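Polyketide cyclase / dehydrase and lipid transport (Nitrosospira multiformis, PDB 3P51) is of unknown function but belongs to the Bet v 1-like polyketide cyclase and lipid transport family, and so probably binds a hydrophobic ligand. Local coordinates at residues Lys3-Ile8 with Phe107-Gly112; Pro13-Trp18 with Ile68-Met73; Ser32-Cys37 with Leu53-Phe58; Glu57-Leu62 with Ser75-Pro80. One frame throughout, in Å; residues are numbered along the deposited sequence.

Contact 1. Residues Lys3-Ile8 with Phe107-Gly112; sequences KVYNSI and FVEWSG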
# COMPACT_ATOMS: atom_id res chain seq x y z
N LYS A 3 -1.74 -17.41 7.07
CA LYS A 3 -2.67 -16.51 6.41
C LYS A 3 -3.55 -17.24 5.40
O LYS A 3 -3.23 -18.35 4.97
CB LYS A 3 -1.91 -15.37 5.74
CG LYS A 3 -0.86 -15.80 4.74
CD LYS A 3 -0.04 -14.58 4.30
CE LYS A 3 0.47 -13.81 5.52
NZ LYS A 3 1.20 -12.56 5.15
N VAL A 4 -4.66 -16.62 5.06
CA VAL A 4 -5.55 -17.15 4.03
C VAL A 4 -5.92 -16.03 3.08
O VAL A 4 -5.86 -14.85 3.43
CB VAL A 4 -6.82 -17.74 4.64
CG1 VAL A 4 -6.49 -19.01 5.43
CG2 VAL A 4 -7.52 -16.69 5.53
N TYR A 5 -6.29 -16.39 1.86
CA TYR A 5 -6.72 -15.39 0.89
C TYR A 5 -7.77 -16.01 0.01
O TYR A 5 -7.54 -17.04 -0.61
CB TYR A 5 -5.54 -14.94 0.02
CG TYR A 5 -5.96 -13.95 -1.06
CD1 TYR A 5 -6.00 -12.58 -0.80
CD2 TYR A 5 -6.32 -14.39 -2.33
CE1 TYR A 5 -6.38 -11.67 -1.79
CE2 TYR A 5 -6.70 -13.49 -3.32
CZ TYR A 5 -6.73 -12.13 -3.04
OH TYR A 5 -7.12 -11.23 -4.01
N ASN A 6 -8.95 -15.38 -0.03
CA ASN A 6 -10.02 -15.86 -0.89
C ASN A 6 -10.69 -14.73 -1.64
O ASN A 6 -10.84 -13.62 -1.10
CB ASN A 6 -11.05 -16.61 -0.07
CG ASN A 6 -10.49 -17.88 0.55
OD1 ASN A 6 -10.48 -18.94 -0.08
ND2 ASN A 6 -10.01 -17.77 1.78
N SER A 7 -11.10 -15.00 -2.87
CA SER A 7 -11.68 -13.96 -3.71
C SER A 7 -12.70 -14.53 -4.69
O SER A 7 -12.68 -15.72 -5.01
CB SER A 7 -10.57 -13.22 -4.45
OG SER A 7 -9.83 -14.09 -5.29
N ILE A 8 -13.61 -13.67 -5.13
CA ILE A 8 -14.65 -14.03 -6.08
C ILE A 8 -14.99 -12.82 -6.94
O ILE A 8 -14.68 -11.68 -6.57
CB ILE A 8 -15.95 -14.42 -5.37
CG1 ILE A 8 -16.43 -13.25 -4.51
CG2 ILE A 8 -15.77 -15.68 -4.54
CD1 ILE A 8 -17.80 -13.45 -3.92
N PHE A 107 -14.92 -7.30 -8.10
CA PHE A 107 -13.96 -8.25 -7.54
C PHE A 107 -13.98 -8.06 -6.03
O PHE A 107 -13.92 -6.93 -5.55
CB PHE A 107 -12.57 -7.94 -8.10
CG PHE A 107 -11.46 -8.76 -7.49
CD1 PHE A 107 -11.25 -10.07 -7.90
CD2 PHE A 107 -10.63 -8.22 -6.52
CE1 PHE A 107 -10.22 -10.83 -7.35
CE2 PHE A 107 -9.60 -8.97 -5.96
CZ PHE A 107 -9.39 -10.28 -6.38
N VAL A 108 -14.09 -9.15 -5.29
CA VAL A 108 -14.08 -9.09 -3.83
C VAL A 108 -12.95 -9.95 -3.27
O VAL A 108 -12.89 -11.14 -3.56
CB VAL A 108 -15.41 -9.61 -3.23
CG1 VAL A 108 -15.45 -9.34 -1.74
CG2 VAL A 108 -16.60 -8.96 -3.93
N GLU A 109 -12.07 -9.37 -2.47
CA GLU A 109 -11.02 -10.17 -1.84
C GLU A 109 -11.11 -10.08 -0.32
O GLU A 109 -11.46 -9.05 0.24
CB GLU A 109 -9.63 -9.73 -2.32
CG GLU A 109 -9.34 -8.27 -2.08
CD GLU A 109 -7.97 -7.84 -2.60
OE1 GLU A 109 -7.18 -8.73 -2.98
OE2 GLU A 109 -7.70 -6.62 -2.63
N TRP A 110 -10.79 -11.19 0.34
CA TRP A 110 -10.80 -11.24 1.79
C TRP A 110 -9.52 -11.94 2.24
O TRP A 110 -9.29 -13.09 1.88
CB TRP A 110 -12.03 -12.00 2.28
CG TRP A 110 -12.56 -11.53 3.61
CD1 TRP A 110 -11.83 -11.07 4.67
CD2 TRP A 110 -13.93 -11.48 4.01
NE1 TRP A 110 -12.67 -10.74 5.71
CE2 TRP A 110 -13.96 -10.98 5.33
CE3 TRP A 110 -15.14 -11.81 3.38
CZ2 TRP A 110 -15.16 -10.80 6.03
CZ3 TRP A 110 -16.32 -11.62 4.07
CH2 TRP A 110 -16.32 -11.13 5.39
N SER A 111 -8.70 -11.22 3.01
CA SER A 111 -7.46 -11.75 3.54
C SER A 111 -7.54 -11.91 5.06
O SER A 111 -8.22 -11.13 5.74
CB SER A 111 -6.28 -10.81 3.23
OG SER A 111 -6.32 -10.33 1.90
N GLY A 112 -6.83 -12.89 5.58
CA GLY A 112 -6.73 -13.08 7.01
C GLY A 112 -5.31 -13.44 7.33
O GLY A 112 -4.66 -14.18 6.59

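Contact 2. Residues Pro13-Trp18 with Ile68-Met73; sequences PVERVW and IERRIM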
# COMPACT_ATOMS: atom_id res chain seq x y z
N PRO A 13 -22.58 -3.97 -9.95
CA PRO A 13 -21.64 -2.85 -9.95
C PRO A 13 -21.07 -2.61 -8.57
O PRO A 13 -21.72 -2.92 -7.57
CB PRO A 13 -22.49 -1.66 -10.44
CG PRO A 13 -23.90 -2.07 -10.28
CD PRO A 13 -23.95 -3.57 -10.32
N VAL A 14 -19.85 -2.09 -8.51
CA VAL A 14 -19.13 -1.98 -7.25
C VAL A 14 -19.86 -1.09 -6.24
O VAL A 14 -19.81 -1.35 -5.04
CB VAL A 14 -17.68 -1.49 -7.47
CG1 VAL A 14 -17.66 -0.02 -7.89
CG2 VAL A 14 -16.82 -1.72 -6.22
N GLU A 15 -20.53 -0.04 -6.72
CA GLU A 15 -21.29 0.85 -5.84
C GLU A 15 -22.39 0.10 -5.10
O GLU A 15 -22.68 0.38 -3.94
CB GLU A 15 -21.91 2.00 -6.62
CG GLU A 15 -20.93 3.01 -7.21
CD GLU A 15 -20.31 2.56 -8.52
OE1 GLU A 15 -20.81 1.57 -9.12
OE2 GLU A 15 -19.32 3.20 -8.96
N ARG A 16 -23.01 -0.85 -5.79
CA ARG A 16 -24.08 -1.64 -5.18
C ARG A 16 -23.53 -2.64 -4.17
O ARG A 16 -24.09 -2.82 -3.07
CB ARG A 16 -24.85 -2.37 -6.28
CG ARG A 16 -26.13 -3.03 -5.82
CD ARG A 16 -27.18 -2.91 -6.92
NE ARG A 16 -28.36 -3.73 -6.63
CZ ARG A 16 -28.55 -4.95 -7.11
NH1 ARG A 16 -27.64 -5.51 -7.90
NH2 ARG A 16 -29.65 -5.62 -6.80
N VAL A 17 -22.45 -3.32 -4.54
CA VAL A 17 -21.85 -4.27 -3.61
C VAL A 17 -21.36 -3.55 -2.36
O VAL A 17 -21.61 -4.00 -1.25
CB VAL A 17 -20.68 -5.05 -4.24
CG1 VAL A 17 -20.16 -6.06 -3.24
CG2 VAL A 17 -21.14 -5.76 -5.52
N TRP A 18 -20.68 -2.42 -2.55
CA TRP A 18 -20.19 -1.66 -1.40
C TRP A 18 -21.36 -1.23 -0.52
O TRP A 18 -21.31 -1.37 0.70
CB TRP A 18 -19.38 -0.44 -1.86
CG TRP A 18 -18.75 0.36 -0.72
CD1 TRP A 18 -18.95 1.69 -0.45
CD2 TRP A 18 -17.85 -0.12 0.28
NE1 TRP A 18 -18.22 2.06 0.66
CE2 TRP A 18 -17.53 0.97 1.12
CE3 TRP A 18 -17.26 -1.37 0.55
CZ2 TRP A 18 -16.66 0.86 2.22
CZ3 TRP A 18 -16.39 -1.49 1.66
CH2 TRP A 18 -16.11 -0.38 2.47
N ILE A 68 -12.79 5.48 0.44
CA ILE A 68 -12.20 5.71 -0.88
C ILE A 68 -11.68 4.42 -1.50
O ILE A 68 -11.84 4.21 -2.70
CB ILE A 68 -11.11 6.80 -0.84
CG1 ILE A 68 -10.56 7.07 -2.25
CG2 ILE A 68 -9.99 6.43 0.11
CD1 ILE A 68 -9.43 8.09 -2.29
N GLU A 69 -11.09 3.54 -0.70
CA GLU A 69 -10.58 2.27 -1.24
C GLU A 69 -11.60 1.14 -1.07
O GLU A 69 -11.37 0.03 -1.54
CB GLU A 69 -9.26 1.86 -0.58
CG GLU A 69 -8.18 2.94 -0.55
CD GLU A 69 -7.63 3.26 -1.92
OE1 GLU A 69 -7.86 2.45 -2.85
OE2 GLU A 69 -6.98 4.32 -2.08
N ARG A 70 -12.70 1.41 -0.38
CA ARG A 70 -13.71 0.38 -0.14
C ARG A 70 -13.10 -0.81 0.58
O ARG A 70 -13.12 -1.93 0.08
CB ARG A 70 -14.34 -0.10 -1.45
CG ARG A 70 -14.98 1.01 -2.28
CD ARG A 70 -15.83 0.43 -3.40
NE ARG A 70 -16.54 1.46 -4.16
CZ ARG A 70 -16.07 2.03 -5.26
NH1 ARG A 70 -14.88 1.67 -5.74
NH2 ARG A 70 -16.78 2.97 -5.88
N ARG A 71 -12.56 -0.55 1.77
CA ARG A 71 -11.90 -1.59 2.56
C ARG A 71 -12.32 -1.52 4.02
O ARG A 71 -12.46 -0.44 4.58
CB ARG A 71 -10.38 -1.42 2.49
CG ARG A 71 -9.65 -2.52 3.25
CD ARG A 71 -8.17 -2.23 3.37
NE ARG A 71 -7.56 -1.87 2.09
CZ ARG A 71 -7.13 -2.75 1.19
NH1 ARG A 71 -7.25 -4.04 1.41
NH2 ARG A 71 -6.57 -2.33 0.07
N ILE A 72 -12.49 -2.69 4.63
CA ILE A 72 -12.78 -2.80 6.05
C ILE A 72 -11.72 -3.73 6.67
O ILE A 72 -11.52 -4.83 6.17
CB ILE A 72 -14.15 -3.46 6.27
CG1 ILE A 72 -15.27 -2.58 5.72
CG2 ILE A 72 -14.38 -3.77 7.75
CD1 ILE A 72 -16.65 -3.19 5.89
N MSE A 73 -11.04 -3.29 7.72
CA MSE A 73 -10.06 -4.15 8.38
C MSE A 73 -10.40 -4.28 9.84
O MSE A 73 -10.78 -3.31 10.48
CB MSE A 73 -8.64 -3.61 8.26
CG MSE A 73 -8.12 -3.49 6.84
SE MSE A 73 -6.25 -2.85 6.84
CE MSE A 73 -5.65 -3.89 8.37

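Contact 3. Residues Ser32-Cys37 with Leu53-Phe58; sequences SLIKSC and LLNGEF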
# COMPACT_ATOMS: atom_id res chain seq x y z
N SER A 32 -25.80 -17.47 5.92
CA SER A 32 -25.46 -18.89 6.08
C SER A 32 -24.67 -19.12 7.35
O SER A 32 -25.04 -19.95 8.18
CB SER A 32 -24.67 -19.41 4.87
OG SER A 32 -25.46 -19.40 3.69
N LEU A 33 -23.57 -18.39 7.51
CA LEU A 33 -22.71 -18.60 8.66
C LEU A 33 -23.02 -17.62 9.80
O LEU A 33 -22.97 -17.99 10.97
CB LEU A 33 -21.25 -18.50 8.24
CG LEU A 33 -20.19 -18.93 9.24
CD1 LEU A 33 -18.97 -19.45 8.51
CD2 LEU A 33 -19.81 -17.77 10.15
N ILE A 34 -23.34 -16.37 9.46
CA ILE A 34 -23.59 -15.36 10.48
C ILE A 34 -25.06 -15.33 10.90
O ILE A 34 -25.92 -14.87 10.15
CB ILE A 34 -23.18 -13.95 10.00
CG1 ILE A 34 -21.74 -13.95 9.50
CG2 ILE A 34 -23.36 -12.95 11.13
CD1 ILE A 34 -20.75 -14.59 10.48
N LYS A 35 -25.34 -15.79 12.11
CA LYS A 35 -26.71 -15.87 12.62
C LYS A 35 -27.10 -14.64 13.45
O LYS A 35 -28.27 -14.29 13.54
CB LYS A 35 -26.88 -17.14 13.46
CG LYS A 35 -26.54 -18.41 12.72
CD LYS A 35 -27.31 -18.51 11.41
CE LYS A 35 -27.08 -19.86 10.74
NZ LYS A 35 -27.65 -19.86 9.36
N SER A 36 -26.11 -14.00 14.06
CA SER A 36 -26.36 -12.80 14.83
C SER A 36 -25.14 -11.89 14.81
O SER A 36 -24.01 -12.36 14.81
CB SER A 36 -26.71 -13.16 16.28
OG SER A 36 -25.61 -13.78 16.92
N CYS A 37 -25.39 -10.59 14.78
CA CYS A 37 -24.31 -9.62 14.77
C CYS A 37 -24.67 -8.49 15.72
O CYS A 37 -25.52 -7.66 15.40
CB CYS A 37 -24.08 -9.09 13.35
SG CYS A 37 -22.79 -7.82 13.17
N LEU A 53 -19.99 -8.57 18.15
CA LEU A 53 -19.98 -9.97 18.51
C LEU A 53 -20.87 -10.75 17.53
O LEU A 53 -22.05 -10.45 17.38
CB LEU A 53 -20.51 -10.15 19.94
CG LEU A 53 -20.44 -11.58 20.47
CD1 LEU A 53 -19.00 -11.92 20.82
CD2 LEU A 53 -21.34 -11.73 21.69
N LEU A 54 -20.29 -11.75 16.85
CA LEU A 54 -21.04 -12.56 15.89
C LEU A 54 -21.27 -13.98 16.42
O LEU A 54 -20.36 -14.60 16.96
CB LEU A 54 -20.28 -12.65 14.57
CG LEU A 54 -19.58 -11.38 14.09
CD1 LEU A 54 -18.64 -11.70 12.94
CD2 LEU A 54 -20.59 -10.32 13.68
N ASN A 55 -22.48 -14.48 16.22
CA ASN A 55 -22.83 -15.84 16.64
C ASN A 55 -22.52 -16.07 18.11
O ASN A 55 -22.36 -17.21 18.55
CB ASN A 55 -22.10 -16.89 15.80
CG ASN A 55 -22.52 -16.87 14.33
OD1 ASN A 55 -23.49 -16.21 13.97
ND2 ASN A 55 -21.79 -17.61 13.50
N GLY A 56 -22.43 -14.98 18.87
CA GLY A 56 -22.15 -15.07 20.30
C GLY A 56 -20.74 -15.54 20.63
O GLY A 56 -20.47 -15.92 21.76
N GLU A 57 -19.82 -15.51 19.66
CA GLU A 57 -18.50 -16.07 19.93
C GLU A 57 -17.32 -15.40 19.22
O GLU A 57 -16.19 -15.51 19.68
CB GLU A 57 -18.50 -17.58 19.68
CG GLU A 57 -18.85 -17.97 18.26
CD GLU A 57 -18.98 -19.48 18.09
OE1 GLU A 57 -19.07 -20.18 19.11
OE2 GLU A 57 -18.98 -19.96 16.93
N PHE A 58 -17.58 -14.73 18.10
CA PHE A 58 -16.53 -13.94 17.45
C PHE A 58 -16.62 -12.50 17.91
O PHE A 58 -17.59 -11.82 17.61
CB PHE A 58 -16.71 -13.94 15.93
CG PHE A 58 -16.43 -15.25 15.27
CD1 PHE A 58 -15.13 -15.61 14.93
CD2 PHE A 58 -17.46 -16.12 14.95
CE1 PHE A 58 -14.87 -16.80 14.30
CE2 PHE A 58 -17.21 -17.32 14.32
CZ PHE A 58 -15.92 -17.66 13.99
O HOH W 1 -23.83 -12.39 18.44

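Contact 4. Residues Glu57-Leu62 with Ser75-Pro80; sequences EFLDTL and SMDEGP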
# COMPACT_ATOMS: atom_id res chain seq x y z
N GLU A 57 -19.82 -15.51 19.66
CA GLU A 57 -18.50 -16.07 19.93
C GLU A 57 -17.32 -15.40 19.22
O GLU A 57 -16.19 -15.51 19.68
CB GLU A 57 -18.50 -17.58 19.68
CG GLU A 57 -18.85 -17.97 18.26
CD GLU A 57 -18.98 -19.48 18.09
OE1 GLU A 57 -19.07 -20.18 19.11
OE2 GLU A 57 -18.98 -19.96 16.93
N PHE A 58 -17.58 -14.73 18.10
CA PHE A 58 -16.53 -13.94 17.45
C PHE A 58 -16.62 -12.50 17.91
O PHE A 58 -17.59 -11.82 17.61
CB PHE A 58 -16.71 -13.94 15.93
CG PHE A 58 -16.43 -15.25 15.27
CD1 PHE A 58 -15.13 -15.61 14.93
CD2 PHE A 58 -17.46 -16.12 14.95
CE1 PHE A 58 -14.87 -16.80 14.30
CE2 PHE A 58 -17.21 -17.32 14.32
CZ PHE A 58 -15.92 -17.66 13.99
N LEU A 59 -15.61 -12.04 18.64
CA LEU A 59 -15.53 -10.62 18.99
C LEU A 59 -14.54 -9.88 18.06
O LEU A 59 -13.34 -10.11 18.15
CB LEU A 59 -15.10 -10.46 20.45
CG LEU A 59 -14.99 -9.02 20.98
CD1 LEU A 59 -16.35 -8.31 20.95
CD2 LEU A 59 -14.39 -9.02 22.39
N ASP A 60 -15.06 -9.01 17.19
CA ASP A 60 -14.23 -8.22 16.25
C ASP A 60 -14.15 -6.74 16.65
O ASP A 60 -15.13 -6.17 17.12
CB ASP A 60 -14.86 -8.24 14.84
CG ASP A 60 -14.80 -9.60 14.16
OD1 ASP A 60 -13.98 -10.46 14.55
OD2 ASP A 60 -15.57 -9.80 13.19
N THR A 61 -12.99 -6.12 16.41
CA THR A 61 -12.85 -4.66 16.49
C THR A 61 -12.45 -4.07 15.13
O THR A 61 -11.56 -4.60 14.47
CB THR A 61 -11.78 -4.26 17.51
OG1 THR A 61 -12.14 -4.79 18.80
CG2 THR A 61 -11.68 -2.76 17.63
N LEU A 62 -13.12 -2.99 14.72
CA LEU A 62 -12.77 -2.30 13.47
C LEU A 62 -11.47 -1.53 13.69
O LEU A 62 -11.40 -0.63 14.56
CB LEU A 62 -13.89 -1.34 13.06
CG LEU A 62 -13.81 -0.61 11.72
CD1 LEU A 62 -13.75 -1.61 10.56
CD2 LEU A 62 -15.01 0.32 11.55
N SER A 75 -9.59 -6.62 13.77
CA SER A 75 -8.95 -7.66 14.55
C SER A 75 -10.03 -8.61 15.05
O SER A 75 -11.13 -8.18 15.40
CB SER A 75 -8.20 -7.06 15.74
OG SER A 75 -9.06 -6.32 16.59
N MSE A 76 -9.72 -9.90 15.07
CA MSE A 76 -10.57 -10.85 15.77
C MSE A 76 -10.02 -11.04 17.18
O MSE A 76 -8.99 -11.68 17.37
CB MSE A 76 -10.61 -12.19 15.05
CG MSE A 76 -11.65 -13.13 15.63
SE MSE A 76 -11.18 -15.00 15.30
CE MSE A 76 -11.38 -14.95 13.35
N ASP A 77 -10.70 -10.47 18.17
CA ASP A 77 -10.22 -10.48 19.55
C ASP A 77 -10.58 -11.77 20.31
O ASP A 77 -9.86 -12.19 21.21
CB ASP A 77 -10.78 -9.25 20.29
CG ASP A 77 -10.62 -7.95 19.49
OD1 ASP A 77 -9.60 -7.79 18.79
OD2 ASP A 77 -11.52 -7.09 19.57
N GLU A 78 -11.71 -12.37 19.95
CA GLU A 78 -12.06 -13.67 20.51
C GLU A 78 -12.74 -14.48 19.42
O GLU A 78 -13.34 -13.93 18.51
CB GLU A 78 -13.02 -13.54 21.70
CG GLU A 78 -12.60 -12.56 22.78
CD GLU A 78 -11.66 -13.14 23.82
OE1 GLU A 78 -11.22 -14.32 23.68
OE2 GLU A 78 -11.37 -12.40 24.79
N GLY A 79 -12.65 -15.80 19.53
CA GLY A 79 -13.32 -16.68 18.58
C GLY A 79 -13.32 -18.10 19.09
O GLY A 79 -12.60 -18.42 20.03
N PRO A 80 -14.13 -18.96 18.47
CA PRO A 80 -14.17 -20.38 18.85
C PRO A 80 -12.89 -21.07 18.39
O PRO A 80 -12.25 -20.59 17.45
CB PRO A 80 -15.38 -20.91 18.07
CG PRO A 80 -15.42 -20.04 16.83
CD PRO A 80 -14.96 -18.68 17.28

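Contact 1. Residues Lys3-Ile8 with Phe107-Gly112
The antiparallel pairing of the first and last strands of the Bet v 1-like sheet is set here: V4, N6 and I8 face G112, W110 and V108 in hydrogen-bonded pairs, and Y5 and S7 face S111 and E109 in non-hydrogen-bonded ones. The short axes run 4.8 Å apart at 168°. The six backbone bonds include N6 N to W110 O at 3.0 Å and V108 N to I8 O at 2.9 Å. On the face of Y5 and S7, the Y5 ring swings over the neighbouring strand because CG is anti to the backbone N (chi1 177°). Its hydroxyl donates to E109 OE1, Y5 OH to E109 OE1 being 2.7 Å. The oxygen is met on its anti side, and ring and carboxylate planes stand 86° apart. The same Y5 OH sits at the edge of the F107 ring, 3.4 Å from F107 CZ, while Y5 CD1 rests 3.5 Å from S111 OG. A phenylalanine in place of Y5 would probably leave E109 OE1 without this donor and its carboxylate freer to turn. S7 OG bonds to P99 O of the second subunit, where the F107 rings of the two chains also stack, so this face is part of a subunit interface. On the other face, I8 CG1 lies beside V108 CB at 4.0 Å, and N6 bonds to R130 and N126 of helix 120-139. A strand pair with one face laid against the long C-terminal helix is characteristic of the helix-grip fold.

Contact 2. Residues Pro13-Trp18 with Ile68-Met73
W18 holds its CG anti to the backbone N (chi1 -176°), which carries the indole out from helix 14-21 toward R70, whose side chain, stretched out as far as NE, runs back along the indole toward V14. In the Bet v 1-like fold this joins the short helix after the first strand to the turn between strands 58-66 and 71-78, where R70 and R71 both face S66 in a G1 beta bulge. R70 occupies the bulge's left-handed position, both backbone angles positive. This conformation accompanies a close approach of its backbone to the tryptophan: R70 CA lies 3.6 Å from the centroid of the W18 six-membered ring and only 12° off its normal, a CH-pi contact over the face. W18 CZ3 is 3.5 Å from R70 C, and W18 CE3 is 3.8 Å from R70 CB. The guanidinium plane is turned 80° from the indole, so R70 packs on W18 through its aliphatic chain rather than by a flat stack. At the far end V14 takes over, with CG2 meeting R70 CD at 3.7 Å and CG1 centred over one guanidinium face. The charged end meets E15 only at long range within this contact: E15 OE2 and R70 NH2 form a long salt bridge of 4.0 Å in which the oxygen lies off the guanidinium plane, so charge attraction and no directed N-H bond links them. The indole NE1 instead bonds to E67 OE1, which limits the rotation of the ring, and the far corner of that ring reaches the sheet, W18 CH2 lying 4.0 Å from I72 CG1.

Contact 3. Residues Ser32-Cys37 with Leu53-Phe58
C37 and L54 form an antiparallel non-hydrogen-bonded pair with their CA atoms 4.5 Å apart, and from there the backbones part into two irregular segments. The last backbone bond before they separate runs from N55 N to S36 O at 3.0 Å. Beyond it, residues 53-58 fold tightly back: N55 and G56 both have positive phi, and L54 O accepts from E57 N and F58 N, which face it together in a classic beta bulge. The N55 side chain then carries the contact. Its CG is anti to the carbonyl carbon (chi1 -65°), and the amide reaches across to the backbone of 33-36 with both of its polar atoms. N55 ND2 donates to L33 O at 2.8 Å, the acceptor lying near the amide plane. N55 OD1 receives K35 N at 2.7 Å, in the carbonyl plane with an N-H...O angle of 163°, and S36 N adds a weak second bond to the same oxygen. One asparagine thus supplies, from a side chain, bonds to the backbone of 33-36, which lies before strand 37-40 begins. This is the edge of the Bet v 1-like sheet, where strands 37-40 and 51-54 pair and the preceding segment passes near helix 120-139, on which L33 and I34 pack. A water links the two segments, 2.7 Å from S36 OG; it donates to L53 O and accepts from G56 N. Apolar contact is made by C37 SG with L54 CD2 at 3.4 Å, while I34 CD1 approaches the other branch, L54 CD1, at 4.3 Å.

Contact 4. Residues Glu57-Leu62 with Ser75-Pro80
Backbone bonds between E57-L62 and S75-P80 tie T61 to S75 in both directions, T61 N reaching S75 O at 3.0 Å and S75 N reaching T61 O at 2.9 Å. At L59 the register slips: D77 N donates to L59 O at 2.7 Å, E78 N adds a weak bond to that oxygen, and L59 N returns to E78 O. D77 and E78 both facing L59 make a classic beta bulge in the hairpin of strands 58-66 and 71-78, inside the Bet v 1-like sheet. Side-chain polar bonds centre on D77. T61 OG1 donates to the syn lone pair of D77 OD2 at 2.5 Å, and S75 OG donates to D77 OD1 at 2.7 Å. R51 completes the group, with a salt bridge to D77 and a hydrogen bond to T61 OG1. With an alanine here in place of D77, R51 would probably lose this counter-charge and the T61 and S75 hydroxyls the carboxylate they share. Aromatic contacts gather at the F58 ring. P80 CD makes a CH-pi contact over one face, 3.7 Å from the F58 centroid and 18° off the normal, while selenomethionine M76 brings SE to the ring edge, 4.0 Å from F58 CD1.

All four contacts reach one seven-stranded antiparallel sheet. Contact 1 pairs its first and last strands, and the segments of the other three all fall between the two it joins. Contact 2 follows as helix 14-21 leaves strand 3-10, its centre about 14 Å from that of contact 1. Contacts 3 and 4 share E57 and F58 and have centres about 10 Å apart, while the centre of contact 2 is about 22 Å from each, across the chain's centre. Contacts 2 and 4 use opposite ends of strand 71-78 and touch where I72 CG2 packs on L62 CD1 at 3.6 Å. The contacts therefore sample the sheet from one outer strand to the other, as expected for a Bet v 1-like fold.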